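PDB 5ZRU: alpha-1,3-glucanase from Bacillus circulans, which hydrolyses the alpha-1,3-glucosidic links of alpha-1,3-glucan as a GH87 glycoside hydrolase, this chain being its catalytic unit. Local coordinates for residues A[9-14]-A[397-401]; A[118-122]-A[466-470]; A[225-231]-A[255-261]; A[535-541]-A[562-568]. All blocks are in the same frame, centred on the assembly; numbering follows the deposited sequence.

Interaction 1 (A[9-14]-A[397-401])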
# COMPACT_ATOMS: atom_id res chain seq x y z
N TYR A 9 -4.74 -18.24 7.36
CA TYR A 9 -5.31 -17.07 6.70
C TYR A 9 -6.67 -16.71 7.26
O TYR A 9 -7.45 -17.56 7.71
CB TYR A 9 -5.43 -17.30 5.20
CG TYR A 9 -4.14 -17.13 4.44
CD1 TYR A 9 -2.95 -16.87 5.11
CD2 TYR A 9 -4.11 -17.20 3.06
CE1 TYR A 9 -1.76 -16.72 4.42
CE2 TYR A 9 -2.93 -17.06 2.36
CZ TYR A 9 -1.76 -16.82 3.04
OH TYR A 9 -0.59 -16.67 2.33
N ALA A 10 -6.96 -15.41 7.23
CA ALA A 10 -8.30 -14.94 7.51
C ALA A 10 -9.24 -15.32 6.37
O ALA A 10 -8.81 -15.75 5.29
CB ALA A 10 -8.29 -13.42 7.70
N GLN A 11 -10.54 -15.18 6.62
CA GLN A 11 -11.52 -15.42 5.57
C GLN A 11 -11.35 -14.40 4.44
O GLN A 11 -11.36 -14.77 3.26
CB GLN A 11 -12.92 -15.38 6.16
CG GLN A 11 -14.05 -15.34 5.15
CD GLN A 11 -15.37 -14.91 5.78
OE1 GLN A 11 -16.13 -15.74 6.29
NE2 GLN A 11 -15.64 -13.60 5.75
N ARG A 12 -11.21 -13.12 4.79
CA ARG A 12 -10.85 -12.07 3.83
C ARG A 12 -9.85 -11.14 4.50
O ARG A 12 -9.93 -10.89 5.70
CB ARG A 12 -12.07 -11.26 3.37
CG ARG A 12 -13.13 -12.13 2.73
CD ARG A 12 -14.32 -11.31 2.28
NE ARG A 12 -15.29 -12.19 1.63
CZ ARG A 12 -16.45 -11.79 1.14
NH1 ARG A 12 -16.79 -10.51 1.21
NH2 ARG A 12 -17.26 -12.67 0.57
N GLY A 13 -8.92 -10.62 3.70
CA GLY A 13 -7.87 -9.77 4.22
C GLY A 13 -6.70 -10.57 4.77
O GLY A 13 -6.68 -11.81 4.78
N ALA A 14 -5.71 -9.82 5.25
CA ALA A 14 -4.48 -10.39 5.79
C ALA A 14 -4.66 -10.79 7.24
O ALA A 14 -5.50 -10.24 7.97
CB ALA A 14 -3.33 -9.38 5.68
N SER A 397 -3.98 -11.95 -3.28
CA SER A 397 -5.00 -12.58 -2.46
C SER A 397 -4.69 -12.47 -0.98
O SER A 397 -3.53 -12.44 -0.58
CB SER A 397 -5.20 -14.06 -2.85
OG SER A 397 -5.78 -14.14 -4.15
N TYR A 398 -5.75 -12.42 -0.17
CA TYR A 398 -5.65 -12.40 1.29
C TYR A 398 -4.86 -11.19 1.79
O TYR A 398 -4.06 -11.29 2.72
CB TYR A 398 -5.04 -13.70 1.82
CG TYR A 398 -5.94 -14.89 1.60
CD1 TYR A 398 -6.99 -15.16 2.46
CD2 TYR A 398 -5.75 -15.73 0.50
CE1 TYR A 398 -7.83 -16.25 2.25
CE2 TYR A 398 -6.58 -16.83 0.29
CZ TYR A 398 -7.61 -17.07 1.16
OH TYR A 398 -8.42 -18.16 0.93
N ASN A 399 -5.11 -10.03 1.19
CA ASN A 399 -4.45 -8.80 1.59
C ASN A 399 -5.45 -7.83 2.20
O ASN A 399 -6.64 -7.87 1.88
CB ASN A 399 -3.76 -8.13 0.40
CG ASN A 399 -2.74 -9.04 -0.24
OD1 ASN A 399 -1.76 -9.43 0.39
ND2 ASN A 399 -2.99 -9.42 -1.50
N THR A 400 -4.96 -6.97 3.09
CA THR A 400 -5.73 -5.86 3.63
C THR A 400 -5.12 -4.58 3.08
O THR A 400 -3.96 -4.26 3.37
CB THR A 400 -5.72 -5.86 5.15
OG1 THR A 400 -6.36 -7.05 5.62
CG2 THR A 400 -6.48 -4.65 5.67
N ILE A 401 -5.91 -3.86 2.29
CA ILE A 401 -5.43 -2.74 1.48
C ILE A 401 -6.20 -1.51 1.93
O ILE A 401 -7.40 -1.38 1.64
CB ILE A 401 -5.62 -3.02 -0.02
CG1 ILE A 401 -4.93 -4.35 -0.36
CG2 ILE A 401 -5.07 -1.85 -0.87
CD1 ILE A 401 -5.23 -4.87 -1.73
O HOH W 1 -7.24 -7.34 7.90
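The backbone N of Ala-14 donates to Thr-400 OG1 at 2.9 Å, nearly straight at 163°; water 1 lies very close to the same hydroxyl, at a doubtful distance, and makes a weak bond to Ala-14 O. The hydroxyl lies beside its own backbone N (chi1 -63°), which turns it to the incoming loop. Just before this bond, Gly-13 CA points a hydrogen at Asn-399 O, 3.3 Å away. A side chain on Gly-13 would collide with Thr-400 OG1, and the local backbone angles favour glycine too. Residues 397-401 form the corner between strands 395-397 and 400-402, each of which pairs in parallel with strands of neighbouring turns in the right-handed beta-helix expected of a pectate-lyase-like domain, and the N-terminal loop 9-14 lies against that corner. Tyr-398, at the turn, stacks on His-422 of the next corner and takes Tyr-9 over one face: Tyr-9 CD2 stands 3.3 Å from Tyr-398 CG, with the ring planes 46° apart. An alanine at Tyr-398 is likely to leave the Tyr-9 ring without the surface it rests on and open a gap beside Ala-10 O. At the edge of the Tyr-398 ring, Ala-10 O approaches CE1 to 3.2 Å.

Interaction 2 (A[118-122]-A[466-470])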
# COMPACT_ATOMS: atom_id res chain seq x y z
N TYR A 118 1.32 17.22 -3.25
CA TYR A 118 0.40 18.30 -3.58
C TYR A 118 -0.01 18.23 -5.05
O TYR A 118 0.84 18.02 -5.93
CB TYR A 118 1.03 19.67 -3.24
CG TYR A 118 1.36 19.82 -1.77
CD1 TYR A 118 0.42 20.33 -0.87
CD2 TYR A 118 2.62 19.47 -1.28
CE1 TYR A 118 0.72 20.47 0.47
CE2 TYR A 118 2.94 19.61 0.07
CZ TYR A 118 1.98 20.11 0.93
OH TYR A 118 2.28 20.26 2.27
N PHE A 119 -1.30 18.42 -5.33
CA PHE A 119 -1.85 18.13 -6.65
C PHE A 119 -2.59 19.33 -7.23
O PHE A 119 -3.62 19.75 -6.69
CB PHE A 119 -2.77 16.92 -6.59
CG PHE A 119 -2.04 15.63 -6.33
CD1 PHE A 119 -1.48 14.91 -7.38
CD2 PHE A 119 -1.84 15.19 -5.03
CE1 PHE A 119 -0.77 13.73 -7.14
CE2 PHE A 119 -1.13 14.01 -4.77
CZ PHE A 119 -0.59 13.29 -5.83
N SER A 120 -2.06 19.87 -8.33
CA SER A 120 -2.81 20.76 -9.21
C SER A 120 -3.04 20.13 -10.58
O SER A 120 -3.63 20.76 -11.46
CB SER A 120 -2.08 22.10 -9.36
OG SER A 120 -0.74 21.89 -9.75
N SER A 121 -2.58 18.90 -10.76
CA SER A 121 -2.75 18.09 -11.95
C SER A 121 -2.67 16.63 -11.50
O SER A 121 -2.69 16.34 -10.30
CB SER A 121 -1.68 18.42 -13.00
OG SER A 121 -0.40 17.99 -12.54
N ASP A 122 -2.53 15.72 -12.46
CA ASP A 122 -2.34 14.32 -12.11
C ASP A 122 -0.88 13.99 -11.79
O ASP A 122 -0.54 12.81 -11.67
CB ASP A 122 -2.85 13.41 -13.22
CG ASP A 122 -2.08 13.55 -14.52
OD1 ASP A 122 -1.16 14.40 -14.61
OD2 ASP A 122 -2.40 12.80 -15.47
N ASP A 466 -11.35 12.20 -8.34
CA ASP A 466 -10.00 11.72 -8.61
C ASP A 466 -9.15 12.91 -9.03
O ASP A 466 -9.55 14.07 -8.86
CB ASP A 466 -10.02 10.58 -9.64
CG ASP A 466 -10.49 11.01 -11.02
OD1 ASP A 466 -10.73 12.21 -11.25
OD2 ASP A 466 -10.57 10.13 -11.90
N LEU A 467 -7.96 12.66 -9.58
CA LEU A 467 -7.08 13.76 -9.93
C LEU A 467 -7.50 14.48 -11.21
O LEU A 467 -6.87 15.48 -11.58
CB LEU A 467 -5.64 13.26 -10.05
CG LEU A 467 -5.08 12.78 -8.71
CD1 LEU A 467 -3.66 12.27 -8.88
CD2 LEU A 467 -5.11 13.91 -7.68
N TYR A 468 -8.54 13.98 -11.89
CA TYR A 468 -9.18 14.64 -13.02
C TYR A 468 -10.51 15.27 -12.61
O TYR A 468 -11.33 15.62 -13.47
CB TYR A 468 -9.36 13.65 -14.17
CG TYR A 468 -8.07 12.95 -14.45
CD1 TYR A 468 -7.05 13.59 -15.14
CD2 TYR A 468 -7.83 11.66 -13.97
CE1 TYR A 468 -5.83 12.98 -15.35
CE2 TYR A 468 -6.62 11.03 -14.19
CZ TYR A 468 -5.63 11.69 -14.88
OH TYR A 468 -4.41 11.08 -15.10
N ASN A 469 -10.72 15.44 -11.30
CA ASN A 469 -11.93 16.06 -10.76
C ASN A 469 -13.18 15.29 -11.17
O ASN A 469 -14.24 15.88 -11.40
CB ASN A 469 -12.03 17.52 -11.19
CG ASN A 469 -11.17 18.44 -10.34
OD1 ASN A 469 -10.37 17.99 -9.52
ND2 ASN A 469 -11.33 19.75 -10.54
N GLY A 470 -13.07 13.96 -11.26
CA GLY A 470 -14.19 13.14 -11.69
C GLY A 470 -14.43 11.96 -10.76
O GLY A 470 -13.58 11.59 -9.94
O HOH W 2 -5.57 17.38 -9.73
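Leu-467 pushes both methyl groups against the ring of Phe-119, and this is the tightly packed half of the contact. CD1 reaches Phe-119 CE1 at 3.7 Å, while CD2 lies off-centre above the ring, 4.2 Å from its centroid, in a CH-pi contact. With its CG beside the backbone N (chi1 -66°) and the chain then extended, Leu-467 spreads the two methyls over neighbouring parts of the ring. Its CB also leans on Asp-122 CA at 4.0 Å.

Toward solvent the fit is looser and polar. Tyr-468 OH donates to Asp-122 OD2 at 2.7 Å, using the anti lone pair of the carboxylate, whose plane is turned 76° from the phenol ring. Water 2 links Leu-467 O, 3.0 Å away, to Ser-121 O, the latter bond being weak. A leucine in place of Asp-122 would probably leave the Tyr-468 hydroxyl without its acceptor and its ring freer to swing at the surface.

The loop that presents Leu-467 and Tyr-468 is a type I turn from Asp-466 to Asn-469, reinforced by an Asx turn: Asp-466 OD1 accepts from Tyr-468 N and Gly-470 N, which come from opposite faces of the carboxylate, while OD2 pairs with Arg-472. Next to Asp-122, His-123 is a zinc ligand together with Glu-294. Behind Phe-119 lie Leu-134 of strand 132-144 and Trp-405, so the loop between strands 451-459 and 475-478 closes over the end of strand 117-119, joining the D1 and D2 parts of the catalytic unit.

Interaction 3 (A[225-231]-A[255-261]). With PE5 (3,6,9,12,15,18,21,24-octaoxahexacosan-1-ol), chain C.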
# COMPACT_ATOMS: atom_id res chain seq x y z
N GLY A 225 19.56 -4.59 14.72
CA GLY A 225 20.13 -3.26 14.77
C GLY A 225 19.79 -2.47 13.52
O GLY A 225 19.20 -2.97 12.56
N THR A 226 20.18 -1.20 13.55
CA THR A 226 19.98 -0.30 12.43
C THR A 226 21.28 -0.18 11.64
O THR A 226 22.33 0.16 12.20
CB THR A 226 19.52 1.08 12.89
OG1 THR A 226 18.25 0.96 13.53
CG2 THR A 226 19.39 2.03 11.69
N PHE A 227 21.20 -0.45 10.34
CA PHE A 227 22.32 -0.32 9.42
C PHE A 227 22.00 0.77 8.41
O PHE A 227 20.85 0.90 7.97
CB PHE A 227 22.59 -1.65 8.74
CG PHE A 227 22.96 -2.72 9.70
CD1 PHE A 227 24.29 -2.94 10.04
CD2 PHE A 227 21.97 -3.48 10.33
CE1 PHE A 227 24.63 -3.93 10.95
CE2 PHE A 227 22.30 -4.45 11.24
CZ PHE A 227 23.63 -4.68 11.55
N HIS A 228 23.01 1.56 8.06
CA HIS A 228 22.83 2.75 7.24
C HIS A 228 23.49 2.54 5.89
O HIS A 228 24.69 2.22 5.81
CB HIS A 228 23.40 3.99 7.94
CG HIS A 228 22.63 4.38 9.16
ND1 HIS A 228 22.91 3.88 10.41
CD2 HIS A 228 21.57 5.22 9.33
CE1 HIS A 228 22.07 4.39 11.30
NE2 HIS A 228 21.25 5.21 10.66
N LEU A 229 22.72 2.73 4.82
CA LEU A 229 23.20 2.50 3.46
C LEU A 229 23.07 3.80 2.68
O LEU A 229 21.96 4.25 2.40
CB LEU A 229 22.42 1.37 2.79
CG LEU A 229 22.36 0.03 3.52
CD1 LEU A 229 21.68 -1.02 2.63
CD2 LEU A 229 23.74 -0.46 3.92
N GLY A 230 24.21 4.40 2.33
CA GLY A 230 24.26 5.71 1.70
C GLY A 230 24.07 5.72 0.20
O GLY A 230 24.32 6.75 -0.44
N ASN A 231 23.67 4.61 -0.39
CA ASN A 231 23.26 4.60 -1.79
C ASN A 231 22.41 3.36 -2.03
O ASN A 231 22.10 2.61 -1.10
CB ASN A 231 24.45 4.65 -2.74
CG ASN A 231 24.15 5.49 -3.97
OD1 ASN A 231 23.35 5.09 -4.86
ND2 ASN A 231 24.76 6.68 -4.04
N THR A 255 15.73 -5.70 12.81
CA THR A 255 16.73 -5.33 11.81
C THR A 255 16.16 -4.22 10.93
O THR A 255 15.17 -4.45 10.22
CB THR A 255 17.11 -6.54 10.95
OG1 THR A 255 17.76 -7.53 11.77
CG2 THR A 255 18.05 -6.11 9.83
N ASN A 256 16.79 -3.04 10.98
CA ASN A 256 16.38 -1.86 10.21
C ASN A 256 17.46 -1.53 9.18
O ASN A 256 18.62 -1.31 9.55
CB ASN A 256 16.15 -0.64 11.10
CG ASN A 256 14.94 -0.77 12.00
OD1 ASN A 256 14.25 -1.78 11.99
ND2 ASN A 256 14.67 0.27 12.80
N ILE A 257 17.08 -1.47 7.91
CA ILE A 257 17.94 -0.93 6.87
C ILE A 257 17.47 0.49 6.59
O ILE A 257 16.34 0.70 6.13
CB ILE A 257 17.93 -1.79 5.60
CG1 ILE A 257 18.56 -3.17 5.86
CG2 ILE A 257 18.71 -1.08 4.49
CD1 ILE A 257 18.55 -4.08 4.61
N GLN A 258 18.33 1.46 6.86
CA GLN A 258 17.99 2.87 6.69
C GLN A 258 18.80 3.43 5.53
O GLN A 258 20.02 3.59 5.64
CB GLN A 258 18.28 3.66 7.96
CG GLN A 258 18.01 5.16 7.78
CD GLN A 258 16.54 5.45 7.58
OE1 GLN A 258 15.73 5.17 8.46
NE2 GLN A 258 16.19 5.99 6.41
N PHE A 259 18.14 3.70 4.40
CA PHE A 259 18.81 4.40 3.32
C PHE A 259 18.90 5.88 3.67
O PHE A 259 17.91 6.48 4.09
CB PHE A 259 18.08 4.18 2.00
CG PHE A 259 18.20 2.77 1.49
CD1 PHE A 259 19.30 2.38 0.75
CD2 PHE A 259 17.22 1.82 1.80
CE1 PHE A 259 19.43 1.08 0.30
CE2 PHE A 259 17.34 0.51 1.35
CZ PHE A 259 18.43 0.14 0.59
N THR A 260 20.09 6.46 3.53
CA THR A 260 20.34 7.81 4.00
C THR A 260 20.43 8.85 2.89
O THR A 260 20.50 10.05 3.19
CB THR A 260 21.64 7.86 4.82
OG1 THR A 260 22.74 7.43 4.00
CG2 THR A 260 21.54 6.96 6.04
N ASN A 261 20.45 8.43 1.63
CA ASN A 261 20.70 9.34 0.52
C ASN A 261 19.37 9.81 -0.07
O ASN A 261 18.57 8.96 -0.51
CB ASN A 261 21.55 8.65 -0.54
CG ASN A 261 22.17 9.62 -1.54
OD1 ASN A 261 21.58 10.63 -1.90
ND2 ASN A 261 23.38 9.30 -2.01
C48 PE5 C . 17.55 9.41 7.56
C50 PE5 C . 16.16 9.83 7.06
O1 PE5 C . 15.79 11.05 7.65
C1 PE5 C . 14.56 11.56 7.21
C2 PE5 C . 14.14 12.77 8.04
O2 PE5 C . 13.91 12.37 9.37
C3 PE5 C . 13.66 13.40 10.28
C4 PE5 C . 13.49 12.82 11.69
O3 PE5 C . 12.46 11.86 11.69
C5 PE5 C . 12.13 11.30 12.93
C6 PE5 C . 12.04 9.77 12.82
O4 PE5 C . 10.76 9.34 12.45
C7 PE5 C . 10.71 8.28 11.54
C8 PE5 C . 11.55 7.10 12.04
O5 PE5 C . 11.78 6.22 10.99
C9 PE5 C . 12.75 5.24 11.24
C10 PE5 C . 12.06 3.91 11.47
O6 PE5 C . 12.47 3.38 12.70
C11 PE5 C . 11.61 2.43 13.25
C12 PE5 C . 12.00 2.14 14.69
O7 PE5 C . 12.34 0.79 14.76
C13 PE5 C . 11.91 0.13 15.91
C14 PE5 C . 12.84 -1.06 16.15
O8 PE5 C . 14.13 -0.69 15.77
C15 PE5 C . 15.11 -1.69 15.86
C16 PE5 C . 16.18 -1.27 16.89
O52 PE5 C . 17.37 -0.89 16.25
O HOH W 3 16.15 2.84 12.80
O HOH W 4 20.65 5.80 0.49
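Strands 225-229 and 255-259 pair in parallel, in register from Gly-225 opposite Thr-255 to Leu-229 opposite Phe-259, as neighbouring turns do in the parallel beta-helix of this pectate-lyase-like domain. Backbone bonds come first: five N-H groups cross in alternation, starting with Asn-256 N to Gly-225 O at 2.9 Å and ending with Thr-260 N to Leu-229 O, the longest of them at 3.1 Å.

Apolar contacts occupy the face of Phe-227, Leu-229, Ile-257 and Phe-259. Leu-229 CD1 presses on Ile-257 CG2 at 3.5 Å, and Leu-229 CB rests 3.9 Å from Phe-259 CD1; Phe-206 of helix 203-216 touches both Leu-229 and Ile-257.

The other face carries Thr-226, His-228, Asn-256 and Gln-258. Here His-228 CD2 touches Gln-258 CG, and Thr-260 CG2 meets that imidazole at its edge. Asn-256 ND2 donates to O7 of the bound polyether PE5 at 3.1 Å and shares water 3 with Thr-226 OG1. Gln-258 bends at chi2 (67°), which brings NE2 round to its neighbour's carbonyl, Phe-259 O.

Beyond the strands, Asn-261 ND2 donates to Gly-230 O at 3.1 Å, with that oxygen lying in the plane of the asparagine amide.

Interaction 4 (A[535-541]-A[562-568])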
# COMPACT_ATOMS: atom_id res chain seq x y z
N SER A 535 -24.75 13.86 -16.59
CA SER A 535 -25.58 14.84 -15.92
C SER A 535 -25.53 14.60 -14.41
O SER A 535 -25.16 13.51 -13.97
CB SER A 535 -27.01 14.73 -16.44
OG SER A 535 -27.42 13.38 -16.44
N PRO A 536 -25.88 15.61 -13.61
CA PRO A 536 -25.81 15.44 -12.15
C PRO A 536 -26.63 14.26 -11.68
O PRO A 536 -27.68 13.94 -12.23
CB PRO A 536 -26.38 16.76 -11.61
CG PRO A 536 -26.21 17.73 -12.72
CD PRO A 536 -26.37 16.95 -13.98
N HIS A 537 -26.15 13.60 -10.62
CA HIS A 537 -26.83 12.41 -10.13
C HIS A 537 -26.28 12.00 -8.77
O HIS A 537 -25.09 12.18 -8.51
CB HIS A 537 -26.66 11.25 -11.11
CG HIS A 537 -25.24 10.81 -11.30
ND1 HIS A 537 -24.39 11.41 -12.20
CD2 HIS A 537 -24.53 9.81 -10.72
CE1 HIS A 537 -23.21 10.80 -12.17
NE2 HIS A 537 -23.27 9.83 -11.28
N PRO A 538 -27.12 11.45 -7.89
CA PRO A 538 -26.60 10.81 -6.68
C PRO A 538 -25.90 9.52 -7.05
O PRO A 538 -26.16 8.92 -8.09
CB PRO A 538 -27.86 10.53 -5.84
CG PRO A 538 -29.00 11.21 -6.57
CD PRO A 538 -28.59 11.32 -8.00
N GLY A 539 -25.01 9.07 -6.17
CA GLY A 539 -24.30 7.82 -6.43
C GLY A 539 -25.27 6.66 -6.55
O GLY A 539 -26.25 6.56 -5.81
N ALA A 540 -25.00 5.78 -7.50
CA ALA A 540 -25.85 4.64 -7.81
C ALA A 540 -25.17 3.31 -7.47
O ALA A 540 -23.96 3.24 -7.20
CB ALA A 540 -26.23 4.64 -9.29
N ALA A 541 -25.96 2.24 -7.51
CA ALA A 541 -25.40 0.90 -7.43
C ALA A 541 -24.56 0.58 -8.66
O ALA A 541 -23.45 0.05 -8.56
CB ALA A 541 -26.50 -0.14 -7.26
N ALA A 562 -28.30 5.87 -2.87
CA ALA A 562 -28.72 7.26 -3.00
C ALA A 562 -29.54 7.49 -4.27
O ALA A 562 -30.56 8.19 -4.24
CB ALA A 562 -27.50 8.19 -2.99
N HIS A 563 -29.13 6.90 -5.39
CA HIS A 563 -29.83 7.14 -6.65
C HIS A 563 -31.19 6.46 -6.64
O HIS A 563 -31.25 5.23 -6.49
CB HIS A 563 -29.01 6.64 -7.84
CG HIS A 563 -29.43 7.22 -9.16
ND1 HIS A 563 -30.65 6.94 -9.74
CD2 HIS A 563 -28.79 8.07 -10.00
CE1 HIS A 563 -30.74 7.58 -10.89
NE2 HIS A 563 -29.63 8.28 -11.07
N PRO A 564 -32.30 7.19 -6.78
CA PRO A 564 -33.63 6.56 -6.67
C PRO A 564 -33.89 5.47 -7.69
O PRO A 564 -34.74 4.60 -7.44
CB PRO A 564 -34.60 7.75 -6.86
CG PRO A 564 -33.78 8.81 -7.55
CD PRO A 564 -32.39 8.64 -7.02
N ASN A 565 -33.20 5.48 -8.83
CA ASN A 565 -33.38 4.45 -9.85
C ASN A 565 -32.49 3.23 -9.66
O ASN A 565 -32.60 2.29 -10.45
CB ASN A 565 -33.11 5.03 -11.25
CG ASN A 565 -34.16 6.04 -11.67
OD1 ASN A 565 -33.86 7.04 -12.32
ND2 ASN A 565 -35.41 5.78 -11.30
N LEU A 566 -31.61 3.23 -8.64
CA LEU A 566 -30.65 2.16 -8.37
C LEU A 566 -29.55 2.09 -9.42
O LEU A 566 -28.38 1.92 -9.09
CB LEU A 566 -31.34 0.79 -8.27
CG LEU A 566 -31.94 0.34 -6.94
CD1 LEU A 566 -32.51 1.49 -6.16
CD2 LEU A 566 -33.01 -0.73 -7.18
N TYR A 567 -29.92 2.19 -10.69
CA TYR A 567 -28.96 2.17 -11.78
C TYR A 567 -29.03 3.48 -12.54
O TYR A 567 -30.07 4.14 -12.60
CB TYR A 567 -29.22 1.04 -12.78
CG TYR A 567 -29.91 -0.14 -12.19
CD1 TYR A 567 -29.22 -1.00 -11.36
CD2 TYR A 567 -31.25 -0.39 -12.45
CE1 TYR A 567 -29.85 -2.09 -10.80
CE2 TYR A 567 -31.88 -1.48 -11.91
CZ TYR A 567 -31.18 -2.33 -11.08
OH TYR A 567 -31.80 -3.43 -10.53
N PHE A 568 -27.90 3.85 -13.14
CA PHE A 568 -27.80 5.05 -13.96
C PHE A 568 -26.97 4.63 -15.17
O PHE A 568 -25.74 4.71 -15.14
CB PHE A 568 -27.18 6.20 -13.19
CG PHE A 568 -27.18 7.50 -13.94
CD1 PHE A 568 -28.12 7.76 -14.93
CD2 PHE A 568 -26.22 8.46 -13.68
CE1 PHE A 568 -28.11 8.95 -15.63
CE2 PHE A 568 -26.21 9.67 -14.38
CZ PHE A 568 -27.15 9.91 -15.35
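Phe-568 crosses to the loop 535-541 with its whole side chain, and each part meets something different. Its CB lies 4.3 Å from the methyl of Ala-540. CG stands anti to the backbone N (chi1 -174°), which sends the ring out to His-537. On the ring, CD2 comes to 3.5 Å from His-537 CG, and CE2 sits over one face of the imidazole, 3.3 Å from ND1. The two rings are inclined at 56°. At the tip, CZ reaches Ser-535 OG at 3.6 Å.

The imidazole is held in place: His-537 ND1 donates to Ser-535 O almost straight (174°) and within the ring plane, which fixes its rotation, and Tyr-543 meets the ring as well.

Two backbone bonds cross as well: His-563 N donates to Gly-539 O, and Ala-541 N to Leu-566 O, both at 2.9 Å. Pro-538 fills the space beside the first of these, its CB against Ala-562 CB at 3.7 Å, while Pro-538 O faces the edge of the His-563 ring. That ring accepts at ND1 from Asn-565 N, bracing the type I turn from His-563 to Leu-566.

Strand 542-544 follows the first loop and strand 567-568 ends the second segment, and the two strands pair in parallel, consistent with loops at the corners of successive turns near the C-terminal end of the right-handed parallel beta-helix expected of this family.

How the interactions relate
Interactions 3 and 4 lie far apart along the D2 beta-helix, their centres about 51 Å from each other: strand pair 225-229/255-259 belongs to an early turn, 535-541/562-568 to a late one. Both join segments close in sequence. Interactions 1 and 2 instead reach across more than 340 residues, bringing N-terminal parts of the chain to the beta-helix, on opposite sides of the chain's centre, with centres about 30 Å apart. Their segments alternate along the sequence, and interaction 3 is nested inside both loops; interaction 4 follows after both close. None touches another, though interactions 2 and 4 come within about 9 Å at their nearest atoms. Short-range pairings thus build the beta-helix, while long-range ones fasten the N-terminal region to it.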